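Local coordinates for protein prolyl oligopeptidase (Novosphingobium capsulatum, PDB 1YR2) that probably hydrolyses oligopeptides on the carboxyl side of proline, with a strong preference for proline over alanine, as a serine endopeptidase of family S9A, at residues 90-95 with 709-714. Residues are numbered along the deposited sequence; the frame is centred on the assembly and turned at random.
Sequences KQLPER and VQAFLA
With chi1 at -63°, L92 sets CG opposite its carbonyl carbon and extends CD1 to the backbone of helix 699-717, while E94, with a similar chi1 but a bend at chi2 (81°), bends its carboxylate alongside the same helix. L92 CD1 rests 3.7 Å from F712 N and 4.1 Å from A711 CB, one methyl of the branched side chain lying against the backbone at F712 and the methyl of A711. A711 suits the closest approach: its lone methyl lies 3.7 Å from R95 CA and 3.9 Å from R95 CB. The two backbones accordingly come close, with R95 CA 4.8 Å from A711 CA. One turn on, the small A714 receives E94 CG against its CB at 4.2 Å. No hydrogen bond crosses between 90-95 and 709-714. E94 OE1 is buried without a partner, whereas OE2 bonds to H715 ND1. The extended R95 chain passes A711 with its aliphatic part and carries its guanidinium to salt bridges with D708 and E99. On another side of the helix, F712 packs on strand 649-654. The loop joining helices 72-89 and 95-105, with its type I turn from L92 to R95, is thereby laid against helix 699-717, near the C-terminal end of the alpha/beta-hydrolase fold.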
# COMPACT_ATOMS: atom_id res chain seq x y z
N LYS A 90 -0.84 28.40 -14.41
CA LYS A 90 -0.03 28.47 -15.64
C LYS A 90 1.08 29.52 -15.50
O LYS A 90 2.06 29.47 -16.22
CB LYS A 90 -0.91 28.82 -16.87
CG LYS A 90 -0.55 28.05 -18.18
CD LYS A 90 -1.70 28.09 -19.28
CE LYS A 90 -2.88 27.13 -18.92
NZ LYS A 90 -4.27 27.59 -19.40
N GLN A 91 0.90 30.45 -14.57
CA GLN A 91 1.85 31.52 -14.28
C GLN A 91 3.00 31.10 -13.33
O GLN A 91 3.98 31.82 -13.18
CB GLN A 91 1.10 32.67 -13.61
CG GLN A 91 1.13 34.02 -14.25
CD GLN A 91 -0.04 34.89 -13.79
OE1 GLN A 91 0.16 35.93 -13.14
NE2 GLN A 91 -1.26 34.46 -14.09
N LEU A 92 2.89 29.98 -12.64
CA LEU A 92 3.92 29.63 -11.65
C LEU A 92 5.18 29.13 -12.35
O LEU A 92 5.13 28.12 -13.05
CB LEU A 92 3.41 28.58 -10.69
CG LEU A 92 2.23 29.06 -9.86
CD1 LEU A 92 1.65 27.88 -9.12
CD2 LEU A 92 2.68 30.16 -8.91
N PRO A 93 6.32 29.80 -12.14
CA PRO A 93 7.53 29.41 -12.86
C PRO A 93 8.17 28.11 -12.31
O PRO A 93 9.01 27.59 -13.02
CB PRO A 93 8.43 30.63 -12.70
CG PRO A 93 8.05 31.19 -11.39
CD PRO A 93 6.56 30.95 -11.26
N GLU A 94 7.76 27.59 -11.15
CA GLU A 94 8.34 26.34 -10.63
C GLU A 94 7.78 25.10 -11.37
O GLU A 94 8.38 24.04 -11.33
CB GLU A 94 8.11 26.19 -9.11
CG GLU A 94 8.60 27.32 -8.20
CD GLU A 94 7.68 28.54 -8.12
OE1 GLU A 94 6.58 28.55 -8.75
OE2 GLU A 94 8.09 29.53 -7.48
N ARG A 95 6.66 25.26 -12.08
CA ARG A 95 5.89 24.13 -12.57
C ARG A 95 6.62 23.26 -13.57
O ARG A 95 6.58 22.02 -13.49
CB ARG A 95 4.58 24.57 -13.20
CG ARG A 95 3.67 23.41 -13.41
CD ARG A 95 2.43 23.70 -14.14
NE ARG A 95 1.61 22.48 -14.29
CZ ARG A 95 1.72 21.60 -15.28
NH1 ARG A 95 2.68 21.73 -16.19
NH2 ARG A 95 0.90 20.56 -15.33
N VAL A 709 -0.02 21.23 -8.08
CA VAL A 709 -0.06 21.31 -6.62
C VAL A 709 1.32 21.61 -6.11
O VAL A 709 1.50 22.49 -5.28
CB VAL A 709 -0.62 20.00 -6.03
CG1 VAL A 709 -0.46 19.91 -4.51
CG2 VAL A 709 -2.09 19.82 -6.39
N GLN A 710 2.33 20.86 -6.54
CA GLN A 710 3.64 21.10 -6.00
C GLN A 710 4.23 22.46 -6.39
O GLN A 710 4.97 23.07 -5.63
CB GLN A 710 4.58 19.94 -6.30
CG GLN A 710 4.23 18.72 -5.46
CD GLN A 710 5.24 17.58 -5.60
OE1 GLN A 710 6.33 17.76 -6.19
NE2 GLN A 710 4.91 16.44 -5.01
N ALA A 711 3.95 22.94 -7.58
CA ALA A 711 4.38 24.28 -7.97
C ALA A 711 3.74 25.33 -7.03
O ALA A 711 4.42 26.27 -6.61
CB ALA A 711 3.96 24.56 -9.40
N PHE A 712 2.45 25.16 -6.73
CA PHE A 712 1.74 26.06 -5.80
C PHE A 712 2.39 26.00 -4.42
O PHE A 712 2.79 27.01 -3.84
CB PHE A 712 0.27 25.66 -5.76
CG PHE A 712 -0.62 26.56 -4.96
CD1 PHE A 712 -0.87 26.28 -3.63
CD2 PHE A 712 -1.29 27.59 -5.56
CE1 PHE A 712 -1.76 27.10 -2.92
CE2 PHE A 712 -2.19 28.41 -4.85
CZ PHE A 712 -2.41 28.17 -3.56
N LEU A 713 2.52 24.81 -3.88
CA LEU A 713 3.17 24.66 -2.56
C LEU A 713 4.62 25.18 -2.55
O LEU A 713 5.06 25.79 -1.57
CB LEU A 713 3.14 23.19 -2.10
CG LEU A 713 1.75 22.55 -2.01
CD1 LEU A 713 1.85 21.09 -1.49
CD2 LEU A 713 0.81 23.37 -1.12
N ALA A 714 5.38 24.89 -3.60
CA ALA A 714 6.76 25.42 -3.71
C ALA A 714 6.82 26.93 -3.73
O ALA A 714 7.67 27.52 -3.11
CB ALA A 714 7.43 24.91 -4.99